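Local atomic coordinates of uncharacterized protein (PDB entry 3RJ2), a protein that probably binds histone H3 in cells infected by the Singapore grouper iridovirus, although its precise role there remains to be established. Residues 96-101 with 131-137; 108-114 with 124-128; 67-71 with 89-93. All coordinates share one frame; numbering follows the deposited sequence.

Contact 1. Residues 96-101 with 131-137; sequences RIHAAI and FARTLAA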
ATOM      1  N   ARG A  96      -3.710   2.033   2.027  1.00 10.66           N
ATOM      2  CA  ARG A  96      -2.310   2.258   2.282  1.00 10.05           C
ATOM      3  C   ARG A  96      -1.578   0.957   1.970  1.00 10.57           C
ATOM      4  O   ARG A  96      -2.091  -0.144   2.230  1.00 10.84           O
ATOM      5  CB  ARG A  96      -2.091   2.715   3.732  1.00  9.88           C
ATOM      6  CG  ARG A  96      -0.630   2.875   4.178  1.00  8.16           C
ATOM      7  CD  ARG A  96      -0.523   3.659   5.470  1.00  7.74           C
ATOM      8  NE  ARG A  96      -0.939   5.053   5.286  1.00  8.11           N
ATOM      9  CZ  ARG A  96      -1.377   5.850   6.260  1.00  7.35           C
ATOM     10  NH1 ARG A  96      -1.490   5.407   7.516  1.00  4.89           N
ATOM     11  NH2 ARG A  96      -1.710   7.098   5.973  1.00  7.76           N
ATOM     12  N   ILE A  97      -0.403   1.086   1.366  1.00 10.10           N
ATOM     13  CA  ILE A  97       0.493  -0.045   1.202  1.00 10.65           C
ATOM     14  C   ILE A  97       1.767   0.255   1.979  1.00 11.06           C
ATOM     15  O   ILE A  97       2.358   1.327   1.805  1.00 11.37           O
ATOM     16  CB  ILE A  97       0.792  -0.316  -0.304  1.00 10.68           C
ATOM     17  CG1 ILE A  97      -0.503  -0.710  -1.036  1.00 10.86           C
ATOM     18  CG2 ILE A  97       1.874  -1.359  -0.467  1.00 10.46           C
ATOM     19  CD1 ILE A  97      -0.388  -0.896  -2.553  1.00 12.74           C
ATOM     20  N   HIS A  98       2.161  -0.652   2.875  1.00 10.68           N
ATOM     21  CA  HIS A  98       3.510  -0.636   3.431  1.00 10.49           C
ATOM     22  C   HIS A  98       4.284  -1.662   2.617  1.00 11.13           C
ATOM     23  O   HIS A  98       4.048  -2.867   2.765  1.00 10.86           O
ATOM     24  CB  HIS A  98       3.537  -1.042   4.918  1.00 10.61           C
ATOM     25  CG  HIS A  98       2.933  -0.030   5.851  1.00 10.68           C
ATOM     26  ND1 HIS A  98       1.573   0.192   5.935  1.00 10.02           N
ATOM     27  CD2 HIS A  98       3.503   0.806   6.751  1.00  8.27           C
ATOM     28  CE1 HIS A  98       1.335   1.132   6.832  1.00 10.86           C
ATOM     29  NE2 HIS A  98       2.489   1.514   7.350  1.00  8.59           N
ATOM     30  N   ALA A  99       5.191  -1.188   1.762  1.00 10.87           N
ATOM     31  CA  ALA A  99       6.038  -2.049   0.936  1.00 11.75           C
ATOM     32  C   ALA A  99       7.253  -2.600   1.686  1.00 12.33           C
ATOM     33  O   ALA A  99       7.939  -1.870   2.396  1.00 12.93           O
ATOM     34  CB  ALA A  99       6.492  -1.288  -0.293  1.00 12.05           C
ATOM     35  N   ALA A 100       7.518  -3.893   1.504  1.00 13.09           N
ATOM     36  CA  ALA A 100       8.549  -4.629   2.232  1.00 13.68           C
ATOM     37  C   ALA A 100       8.438  -4.357   3.725  1.00 14.23           C
ATOM     38  O   ALA A 100       9.390  -3.895   4.355  1.00 14.24           O
ATOM     39  CB  ALA A 100       9.957  -4.301   1.714  1.00 13.61           C
ATOM     40  N   ILE A 101       7.258  -4.639   4.278  1.00 14.80           N
ATOM     41  CA  ILE A 101       7.032  -4.528   5.718  1.00 15.12           C
ATOM     42  C   ILE A 101       7.818  -5.617   6.457  1.00 16.07           C
ATOM     43  O   ILE A 101       7.902  -5.596   7.688  1.00 16.05           O
ATOM     44  CB  ILE A 101       5.532  -4.583   6.094  1.00 14.82           C
ATOM     45  CG1 ILE A 101       5.332  -4.096   7.543  1.00 15.43           C
ATOM     46  CG2 ILE A 101       4.974  -5.995   5.887  1.00 13.67           C
ATOM     47  CD1 ILE A 101       4.006  -3.470   7.821  1.00 15.33           C
ATOM     48  N   PHE A 131       5.818   5.132  12.946  1.00 13.50           N
ATOM     49  CA  PHE A 131       5.586   4.014  12.054  1.00 13.07           C
ATOM     50  C   PHE A 131       4.344   3.273  12.509  1.00 13.36           C
ATOM     51  O   PHE A 131       3.463   3.012  11.704  1.00 13.34           O
ATOM     52  CB  PHE A 131       6.788   3.065  12.009  1.00 12.67           C
ATOM     53  CG  PHE A 131       6.633   1.950  11.019  1.00 12.25           C
ATOM     54  CD1 PHE A 131       7.061   2.108   9.704  1.00 12.42           C
ATOM     55  CD2 PHE A 131       6.041   0.755  11.390  1.00 11.08           C
ATOM     56  CE1 PHE A 131       6.917   1.081   8.780  1.00 12.10           C
ATOM     57  CE2 PHE A 131       5.885  -0.277  10.477  1.00 11.29           C
ATOM     58  CZ  PHE A 131       6.333  -0.119   9.168  1.00 11.01           C
ATOM     59  N   ALA A 132       4.281   2.925  13.795  1.00 13.66           N
ATOM     60  CA  ALA A 132       3.116   2.217  14.343  1.00 13.65           C
ATOM     61  C   ALA A 132       1.793   2.941  14.067  1.00 13.83           C
ATOM     62  O   ALA A 132       0.774   2.306  13.733  1.00 13.13           O
ATOM     63  CB  ALA A 132       3.281   2.006  15.817  1.00 13.97           C
ATOM     64  N   ARG A 133       1.817   4.265  14.187  1.00 13.63           N
ATOM     65  CA  ARG A 133       0.648   5.075  13.892  1.00 14.31           C
ATOM     66  C   ARG A 133       0.108   4.801  12.472  1.00 14.04           C
ATOM     67  O   ARG A 133      -1.115   4.696  12.270  1.00 13.73           O
ATOM     68  CB  ARG A 133       0.959   6.560  14.072  1.00 14.15           C
ATOM     69  CG  ARG A 133      -0.284   7.423  13.994  1.00 16.21           C
ATOM     70  CD  ARG A 133      -0.018   8.718  13.248  1.00 19.90           C
ATOM     71  NE  ARG A 133      -1.231   9.093  12.540  1.00 25.89           N
ATOM     72  CZ  ARG A 133      -1.420   9.019  11.225  1.00 27.87           C
ATOM     73  NH1 ARG A 133      -0.451   8.610  10.408  1.00 25.81           N
ATOM     74  NH2 ARG A 133      -2.597   9.389  10.721  1.00 31.44           N
ATOM     75  N   THR A 134       1.007   4.653  11.498  1.00 13.41           N
ATOM     76  CA  THR A 134       0.585   4.453  10.104  1.00 12.49           C
ATOM     77  C   THR A 134      -0.087   3.093   9.863  1.00 12.35           C
ATOM     78  O   THR A 134      -0.707   2.903   8.839  1.00 12.14           O
ATOM     79  CB  THR A 134       1.746   4.616   9.085  1.00 12.90           C
ATOM     80  OG1 THR A 134       2.640   3.499   9.177  1.00 10.82           O
ATOM     81  CG2 THR A 134       2.497   5.932   9.292  1.00 12.24           C
ATOM     82  N   LEU A 135       0.066   2.154  10.798  1.00 12.47           N
ATOM     83  CA  LEU A 135      -0.604   0.855  10.738  1.00 12.24           C
ATOM     84  C   LEU A 135      -2.046   0.928  11.211  1.00 13.02           C
ATOM     85  O   LEU A 135      -2.882   0.102  10.812  1.00 12.34           O
ATOM     86  CB  LEU A 135       0.136  -0.168  11.613  1.00 12.23           C
ATOM     87  CG  LEU A 135       1.623  -0.394  11.331  1.00 12.09           C
ATOM     88  CD1 LEU A 135       2.250  -1.240  12.402  1.00 10.46           C
ATOM     89  CD2 LEU A 135       1.831  -1.022   9.948  1.00 12.16           C
ATOM     90  N   ALA A 136      -2.336   1.915  12.061  1.00 13.49           N
ATOM     91  CA  ALA A 136      -3.625   2.005  12.756  1.00 14.15           C
ATOM     92  C   ALA A 136      -4.564   3.145  12.293  1.00 14.69           C
ATOM     93  O   ALA A 136      -5.777   3.054  12.465  1.00 15.01           O
ATOM     94  CB  ALA A 136      -3.390   2.088  14.256  1.00 13.98           C
ATOM     95  N   ALA A 137      -4.020   4.213  11.722  1.00 15.36           N
ATOM     96  CA  ALA A 137      -4.842   5.360  11.337  1.00 15.69           C
ATOM     97  C   ALA A 137      -4.331   5.967  10.062  1.00 16.02           C
ATOM     98  O   ALA A 137      -3.131   5.856   9.786  1.00 15.20           O
ATOM     99  CB  ALA A 137      -4.872   6.425  12.456  1.00 15.97           C
TER
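His-98 and Thr-134 meet through a nearly straight hydrogen bond: the N-H of His-98 NE2 points at Thr-134 OG1 over 2.7 Å with an angle of 172°, and the hydroxyl oxygen lies in the imidazole plane. Arg-96, two residues back on the same face of strand 94-98, spends a single nitrogen on two carbonyls near the end of the chain. Arg-96 NH1 donates to Thr-134 O at 2.9 Å, in the guanidinium plane, and to Ala-137 O at 2.8 Å, tilted from that plane and more bent.

Apolar groups close in round the imidazole. Leu-135 CD2 lies over one ring face, 3.9 Å from the centroid of His-98, a CH-pi contact, while the ring turns an edge toward the face of Phe-131 in an offset edge-to-face pair. Ile-101 CD1 fills in beside them, against Leu-135 CD2 and the edge of Phe-131.

Behind this shell, the hydroxyl of Thr-134 sits between its backbone N and carbonyl carbon (chi1 72°), which lets Thr-134 OG1 donate to a lone pair of Phe-131 O at 2.7 Å and use its oxygen to accept from His-98. Thr-35 of strand 31-37 holds Arg-96 NE. Carbonyls at the C-terminal end of a helix would attract a positive charge, so buried Arg-96 is well suited to tie helix 128-136 to the sheet.

Contact 2. Residues 108-114 with 124-128; sequences PGDVHMH and RSYDA
Arg-124 and His-112 join the two segments by backbone polar contacts. Arg-124 N donates to His-112 O at 3.2 Å, which continues the pairing of the antiparallel strands 111-116 and 120-123 just past the end of the second. Returning the contact, His-112 CA makes a bent C-H...O contact with Arg-124 O, 3.2 Å away.

Packing centres on Tyr-126. Its CG lies anti to the carbonyl carbon (chi1 -71°), which turns the ring toward strand 111-116, alongside Val-111: Tyr-126 CD2 meets Val-111 CG1 at 3.7 Å. A branched valine makes a compact partner for the long flat ring. Farther along, Tyr-126 OH rests against His-114 CB at 3.5 Å, in van der Waals contact. At the other end of the segment Pro-108 CG packs on the backbone of Ala-128 at the first turn of helix 128-136, 4.0 Å from Ala-128 CA.

Side-chain polar bonds shape the loop itself. Arg-124 turns back and grips Ser-125 O side-on with both NE and NH2, with NE over one face of the Tyr-126 ring, toward its rim. Asp-127 is the N-cap residue, its OD1 accepting from Glu-130 N. Two bonds to one carbonyl thus hold the Arg-124 side chain against the buried tyrosine, keeping that ring between it and Val-111 just before Asp-127 caps the helix.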
ATOM      1  N   PRO A 108      11.996   0.528  11.312  1.00 19.79           N
ATOM      2  CA  PRO A 108      11.152   1.559  10.732  1.00 19.98           C
ATOM      3  C   PRO A 108      11.976   2.723  10.207  1.00 20.56           C
ATOM      4  O   PRO A 108      11.490   3.510   9.378  1.00 20.42           O
ATOM      5  CB  PRO A 108      10.268   1.982  11.894  1.00 19.54           C
ATOM      6  CG  PRO A 108      10.985   1.571  13.093  1.00 19.59           C
ATOM      7  CD  PRO A 108      11.778   0.382  12.759  1.00 19.36           C
ATOM      8  N   GLY A 109      13.223   2.804  10.678  1.00 21.63           N
ATOM      9  CA  GLY A 109      14.203   3.776  10.183  1.00 22.50           C
ATOM     10  C   GLY A 109      14.615   3.593   8.721  1.00 23.28           C
ATOM     11  O   GLY A 109      15.209   4.500   8.133  1.00 24.09           O
ATOM     12  N   ASP A 110      14.314   2.425   8.146  1.00 23.19           N
ATOM     13  CA  ASP A 110      14.642   2.109   6.747  1.00 23.58           C
ATOM     14  C   ASP A 110      13.615   2.689   5.742  1.00 23.31           C
ATOM     15  O   ASP A 110      13.863   2.699   4.538  1.00 22.96           O
ATOM     16  CB  ASP A 110      14.790   0.580   6.548  1.00 23.86           C
ATOM     17  CG  ASP A 110      16.109  -0.001   7.154  1.00 25.65           C
ATOM     18  OD1 ASP A 110      16.911   0.727   7.795  1.00 25.37           O
ATOM     19  OD2 ASP A 110      16.336  -1.220   6.993  1.00 27.96           O
ATOM     20  N   VAL A 111      12.461   3.150   6.232  1.00 23.03           N
ATOM     21  CA  VAL A 111      11.483   3.830   5.379  1.00 22.78           C
ATOM     22  C   VAL A 111      11.942   5.264   5.155  1.00 23.19           C
ATOM     23  O   VAL A 111      12.130   6.002   6.114  1.00 22.89           O
ATOM     24  CB  VAL A 111      10.076   3.904   6.025  1.00 22.54           C
ATOM     25  CG1 VAL A 111       9.100   4.621   5.088  1.00 22.48           C
ATOM     26  CG2 VAL A 111       9.560   2.541   6.371  1.00 21.65           C
ATOM     27  N   HIS A 112      12.113   5.665   3.899  1.00 23.90           N
ATOM     28  CA  HIS A 112      12.479   7.058   3.611  1.00 24.95           C
ATOM     29  C   HIS A 112      11.537   7.804   2.691  1.00 24.43           C
ATOM     30  O   HIS A 112      11.760   8.980   2.402  1.00 24.63           O
ATOM     31  CB  HIS A 112      13.924   7.171   3.103  1.00 25.95           C
ATOM     32  CG  HIS A 112      14.943   7.071   4.198  1.00 28.15           C
ATOM     33  ND1 HIS A 112      16.197   6.536   4.003  1.00 30.44           N
ATOM     34  CD2 HIS A 112      14.874   7.407   5.508  1.00 29.19           C
ATOM     35  CE1 HIS A 112      16.863   6.564   5.142  1.00 31.19           C
ATOM     36  NE2 HIS A 112      16.080   7.084   6.072  1.00 30.48           N
ATOM     37  N   MET A 113      10.481   7.131   2.252  1.00 24.00           N
ATOM     38  CA  MET A 113       9.550   7.705   1.273  1.00 23.57           C
ATOM     39  C   MET A 113       8.102   7.406   1.652  1.00 22.62           C
ATOM     40  O   MET A 113       7.772   6.269   1.976  1.00 21.39           O
ATOM     41  CB  MET A 113       9.860   7.121  -0.107  1.00 23.86           C
ATOM     42  CG  MET A 113       9.004   7.633  -1.238  1.00 26.64           C
ATOM     43  SD  MET A 113       9.287   9.352  -1.686  1.00 31.86           S
ATOM     44  CE  MET A 113      11.059   9.350  -2.016  1.00 32.20           C
ATOM     45  N   HIS A 114       7.259   8.441   1.638  1.00 22.42           N
ATOM     46  CA  HIS A 114       5.814   8.272   1.696  1.00 22.36           C
ATOM     47  C   HIS A 114       5.203   8.883   0.444  1.00 22.82           C
ATOM     48  O   HIS A 114       5.374  10.079   0.180  1.00 22.90           O
ATOM     49  CB  HIS A 114       5.209   8.893   2.966  1.00 22.09           C
ATOM     50  CG  HIS A 114       3.708   8.942   2.966  1.00 22.44           C
ATOM     51  ND1 HIS A 114       2.921   7.806   2.987  1.00 22.84           N
ATOM     52  CD2 HIS A 114       2.849   9.991   2.949  1.00 21.93           C
ATOM     53  CE1 HIS A 114       1.649   8.154   2.985  1.00 20.65           C
ATOM     54  NE2 HIS A 114       1.577   9.474   2.968  1.00 22.28           N
ATOM     55  N   ARG A 124      10.734  11.428   4.242  1.00 23.69           N
ATOM     56  CA  ARG A 124      10.741  11.452   5.689  1.00 23.86           C
ATOM     57  C   ARG A 124      11.157  10.116   6.266  1.00 23.32           C
ATOM     58  O   ARG A 124      11.049   9.086   5.613  1.00 22.75           O
ATOM     59  CB  ARG A 124       9.367  11.869   6.244  1.00 24.13           C
ATOM     60  CG  ARG A 124       8.189  10.999   5.806  1.00 24.81           C
ATOM     61  CD  ARG A 124       7.012  11.168   6.756  1.00 27.14           C
ATOM     62  NE  ARG A 124       7.368  10.786   8.129  1.00 28.36           N
ATOM     63  CZ  ARG A 124       6.688  11.138   9.217  1.00 28.99           C
ATOM     64  NH1 ARG A 124       5.597  11.890   9.125  1.00 30.72           N
ATOM     65  NH2 ARG A 124       7.111  10.748  10.406  1.00 28.56           N
ATOM     66  N   SER A 125      11.624  10.160   7.505  1.00 23.16           N
ATOM     67  CA  SER A 125      11.883   8.965   8.276  1.00 23.62           C
ATOM     68  C   SER A 125      10.798   8.800   9.349  1.00 22.82           C
ATOM     69  O   SER A 125      10.041   9.731   9.639  1.00 23.42           O
ATOM     70  CB  SER A 125      13.267   9.049   8.909  1.00 23.99           C
ATOM     71  OG  SER A 125      13.895   7.774   8.918  1.00 27.13           O
ATOM     72  N   TYR A 126      10.728   7.613   9.928  1.00 21.59           N
ATOM     73  CA  TYR A 126       9.727   7.278  10.913  1.00 21.05           C
ATOM     74  C   TYR A 126      10.425   6.608  12.066  1.00 20.50           C
ATOM     75  O   TYR A 126      11.177   5.665  11.854  1.00 19.90           O
ATOM     76  CB  TYR A 126       8.730   6.265  10.337  1.00 21.24           C
ATOM     77  CG  TYR A 126       7.805   6.811   9.283  1.00 22.10           C
ATOM     78  CD1 TYR A 126       6.539   7.259   9.619  1.00 22.55           C
ATOM     79  CD2 TYR A 126       8.192   6.860   7.941  1.00 22.84           C
ATOM     80  CE1 TYR A 126       5.671   7.769   8.659  1.00 22.84           C
ATOM     81  CE2 TYR A 126       7.327   7.369   6.962  1.00 23.02           C
ATOM     82  CZ  TYR A 126       6.068   7.818   7.340  1.00 23.08           C
ATOM     83  OH  TYR A 126       5.201   8.320   6.406  1.00 24.72           O
ATOM     84  N   ASP A 127      10.170   7.076  13.285  1.00 19.89           N
ATOM     85  CA  ASP A 127      10.554   6.285  14.449  1.00 19.44           C
ATOM     86  C   ASP A 127       9.508   5.205  14.711  1.00 18.45           C
ATOM     87  O   ASP A 127       8.498   5.138  14.007  1.00 17.91           O
ATOM     88  CB  ASP A 127      10.910   7.152  15.678  1.00 19.45           C
ATOM     89  CG  ASP A 127       9.716   7.863  16.306  1.00 20.89           C
ATOM     90  OD1 ASP A 127       8.540   7.475  16.100  1.00 21.06           O
ATOM     91  OD2 ASP A 127       9.979   8.821  17.063  1.00 21.46           O
ATOM     92  N   ALA A 128       9.751   4.356  15.709  1.00 17.64           N
ATOM     93  CA  ALA A 128       8.857   3.242  16.007  1.00 17.06           C
ATOM     94  C   ALA A 128       7.412   3.707  16.194  1.00 16.53           C
ATOM     95  O   ALA A 128       6.495   3.049  15.695  1.00 16.74           O
ATOM     96  CB  ALA A 128       9.339   2.465  17.248  1.00 16.34           C
TER

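Contact 3. Residues 67-71 with 89-93; sequences RYITH and PKDAA
Pro-89 O accepts the N-H of Ala-92, with 3.1 Å between Pro-89 O and Ala-92 N, and this bond closes a type I beta turn against which Ile-69 packs. Pro-89 supplies both the closing carbonyl and a rigid apolar ring for Ile-69 and Thr-70, and aspartate is a frequent occupant of the third position, here Asp-91.

Ile-69 carries most of the contact. Its CG1 lies anti to the carbonyl carbon (chi1 -58°), which carries CD1 into the bend of the turn. There Ile-69 CD1 touches Asp-91 O at 3.4 Å and Ala-92 CA at 3.6 Å. The other branch, Ile-69 CG2, meets Pro-89 CB at 4.0 Å. A beta-branched side chain can thus touch both ends of the turn at once. The carboxylate of Asp-91 comes from the opposite direction and lies beside the isoleucine, with Asp-91 OD1 3.7 Å from Ile-69 CD1; this is simple van der Waals contact. Next to it, Thr-70 CG2 packs on Pro-89 CG at 3.7 Å, methyl against proline ring.

That two consecutive residues both point toward the turn follows from a classic beta bulge: Ile-69 and Thr-70 stand together opposite Phe-61 of strand 56-62, breaking the usual alternation of sides.

Strand 68-75 is an outermost strand of the mixed sheet, next to strand 56-62. The turn belongs to the connection leading from strand 81-87 of the four-stranded sheet to strand 94-98 of the mixed one; Pro-89 leans on Phe-61, and Ala-93 pairs by its backbone with Phe-38 and Phe-62.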
ATOM      1  N   ARG A  67     -10.076   5.715  10.284  1.00 18.93           N
ATOM      2  CA  ARG A  67      -9.883   4.622  11.230  1.00 19.19           C
ATOM      3  C   ARG A  67      -9.675   3.261  10.541  1.00 17.93           C
ATOM      4  O   ARG A  67     -10.292   2.960   9.522  1.00 16.76           O
ATOM      5  CB  ARG A  67     -11.062   4.538  12.217  1.00 20.20           C
ATOM      6  CG  ARG A  67     -11.180   5.704  13.221  1.00 25.65           C
ATOM      7  CD  ARG A  67     -12.145   5.353  14.387  1.00 34.19           C
ATOM      8  NE  ARG A  67     -12.944   6.505  14.829  1.00 39.61           N
ATOM      9  CZ  ARG A  67     -13.854   6.474  15.809  1.00 43.10           C
ATOM     10  NH1 ARG A  67     -14.098   5.346  16.475  1.00 44.48           N
ATOM     11  NH2 ARG A  67     -14.525   7.579  16.130  1.00 43.56           N
ATOM     12  N   TYR A  68      -8.815   2.447  11.137  1.00 16.59           N
ATOM     13  CA  TYR A  68      -8.530   1.097  10.665  1.00 16.53           C
ATOM     14  C   TYR A  68      -9.786   0.238  10.473  1.00 16.30           C
ATOM     15  O   TYR A  68     -10.635   0.151  11.373  1.00 16.35           O
ATOM     16  CB  TYR A  68      -7.596   0.410  11.660  1.00 16.27           C
ATOM     17  CG  TYR A  68      -7.311  -1.040  11.364  1.00 16.02           C
ATOM     18  CD1 TYR A  68      -8.042  -2.058  11.979  1.00 14.76           C
ATOM     19  CD2 TYR A  68      -6.294  -1.392  10.483  1.00 14.35           C
ATOM     20  CE1 TYR A  68      -7.777  -3.403  11.698  1.00 14.62           C
ATOM     21  CE2 TYR A  68      -6.011  -2.703  10.211  1.00 15.17           C
ATOM     22  CZ  TYR A  68      -6.747  -3.709  10.813  1.00 15.82           C
ATOM     23  OH  TYR A  68      -6.432  -5.015  10.517  1.00 16.61           O
ATOM     24  N   ILE A  69      -9.894  -0.405   9.309  1.00 15.43           N
ATOM     25  CA  ILE A  69     -10.953  -1.399   9.074  1.00 14.46           C
ATOM     26  C   ILE A  69     -10.347  -2.789   9.075  1.00 14.48           C
ATOM     27  O   ILE A  69     -10.825  -3.695   9.768  1.00 14.64           O
ATOM     28  CB  ILE A  69     -11.655  -1.232   7.704  1.00 14.13           C
ATOM     29  CG1 ILE A  69     -12.267   0.159   7.560  1.00 13.28           C
ATOM     30  CG2 ILE A  69     -12.715  -2.327   7.530  1.00 14.01           C
ATOM     31  CD1 ILE A  69     -12.603   0.526   6.126  1.00 11.81           C
ATOM     32  N   THR A  70      -9.314  -2.964   8.260  1.00 14.01           N
ATOM     33  CA  THR A  70      -8.721  -4.277   8.051  1.00 14.32           C
ATOM     34  C   THR A  70      -7.432  -4.165   7.230  1.00 13.99           C
ATOM     35  O   THR A  70      -7.194  -3.147   6.577  1.00 13.53           O
ATOM     36  CB  THR A  70      -9.721  -5.228   7.351  1.00 14.65           C
ATOM     37  OG1 THR A  70      -9.306  -6.583   7.528  1.00 16.32           O
ATOM     38  CG2 THR A  70      -9.855  -4.912   5.862  1.00 15.65           C
ATOM     39  N   HIS A  71      -6.611  -5.211   7.284  1.00 13.80           N
ATOM     40  CA  HIS A  71      -5.407  -5.304   6.463  1.00 13.74           C
ATOM     41  C   HIS A  71      -5.219  -6.719   5.932  1.00 14.34           C
ATOM     42  O   HIS A  71      -5.819  -7.676   6.451  1.00 13.79           O
ATOM     43  CB  HIS A  71      -4.165  -4.860   7.250  1.00 13.55           C
ATOM     44  CG  HIS A  71      -3.700  -5.850   8.273  1.00 12.39           C
ATOM     45  ND1 HIS A  71      -4.299  -5.979   9.507  1.00 13.31           N
ATOM     46  CD2 HIS A  71      -2.691  -6.755   8.246  1.00 12.14           C
ATOM     47  CE1 HIS A  71      -3.683  -6.932  10.192  1.00 15.38           C
ATOM     48  NE2 HIS A  71      -2.705  -7.418   9.448  1.00 11.96           N
ATOM     49  N   PRO A  89     -13.224  -3.302   1.416  1.00 16.63           N
ATOM     50  CA  PRO A  89     -14.354  -3.213   2.349  1.00 17.39           C
ATOM     51  C   PRO A  89     -15.380  -2.150   1.932  1.00 18.56           C
ATOM     52  O   PRO A  89     -15.002  -1.119   1.366  1.00 18.72           O
ATOM     53  CB  PRO A  89     -13.689  -2.793   3.670  1.00 17.80           C
ATOM     54  CG  PRO A  89     -12.273  -3.221   3.559  1.00 15.89           C
ATOM     55  CD  PRO A  89     -11.922  -3.160   2.101  1.00 16.48           C
ATOM     56  N   LYS A  90     -16.658  -2.412   2.215  1.00 19.30           N
ATOM     57  CA  LYS A  90     -17.763  -1.464   2.007  1.00 20.54           C
ATOM     58  C   LYS A  90     -17.464  -0.036   2.477  1.00 20.00           C
ATOM     59  O   LYS A  90     -17.769   0.943   1.779  1.00 20.41           O
ATOM     60  CB  LYS A  90     -19.037  -1.979   2.732  1.00 21.27           C
ATOM     61  CG  LYS A  90     -20.110  -2.567   1.802  1.00 26.27           C
ATOM     62  CD  LYS A  90     -21.358  -3.116   2.562  1.00 30.50           C
ATOM     63  CE  LYS A  90     -22.371  -3.715   1.561  1.00 32.64           C
ATOM     64  NZ  LYS A  90     -23.311  -4.767   2.122  1.00 34.32           N
ATOM     65  N   ASP A  91     -16.889   0.073   3.671  1.00 19.78           N
ATOM     66  CA  ASP A  91     -16.615   1.369   4.326  1.00 19.42           C
ATOM     67  C   ASP A  91     -15.197   1.909   4.114  1.00 18.41           C
ATOM     68  O   ASP A  91     -14.764   2.832   4.819  1.00 18.63           O
ATOM     69  CB  ASP A  91     -16.903   1.283   5.832  1.00 19.69           C
ATOM     70  CG  ASP A  91     -16.332   0.035   6.464  1.00 21.54           C
ATOM     71  OD1 ASP A  91     -16.013  -0.927   5.734  1.00 23.13           O
ATOM     72  OD2 ASP A  91     -16.218  -0.001   7.704  1.00 25.03           O
ATOM     73  N   ALA A  92     -14.472   1.341   3.156  1.00 16.78           N
ATOM     74  CA  ALA A  92     -13.135   1.816   2.849  1.00 15.53           C
ATOM     75  C   ALA A  92     -13.208   3.151   2.124  1.00 14.71           C
ATOM     76  O   ALA A  92     -13.913   3.284   1.126  1.00 14.21           O
ATOM     77  CB  ALA A  92     -12.362   0.792   2.033  1.00 15.13           C
ATOM     78  N   ALA A  93     -12.480   4.133   2.659  1.00 13.95           N
ATOM     79  CA  ALA A  93     -12.322   5.448   2.036  1.00 12.96           C
ATOM     80  C   ALA A  93     -10.854   5.744   1.684  1.00 12.30           C
ATOM     81  O   ALA A  93     -10.566   6.715   0.971  1.00 11.42           O
ATOM     82  CB  ALA A  93     -12.873   6.528   2.951  1.00 13.10           C
TER

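Overall arrangement
All three contacts reach the mixed six-stranded sheet. Along the chain, contact 3 closes before contact 1 opens, and contact 2 is nested within the loop that contact 1 closes. Contacts 1 and 2 lie with centres about 10 Å apart and share helix 128-136: Phe-131 packs on Pro-108 and Val-111, and Thr-134 on Tyr-126, so the same helix side chains serve both contacts. Contact 3 is about 14 Å from contact 1, centre to centre, and is linked to it where Tyr-68 touches Leu-135 and Ala-136. Contacts 2 and 3, about 24 Å apart between centres, do not touch. The C-terminal helix thus bridges strand 111-116, strand 94-98 and the edge strand 68-75.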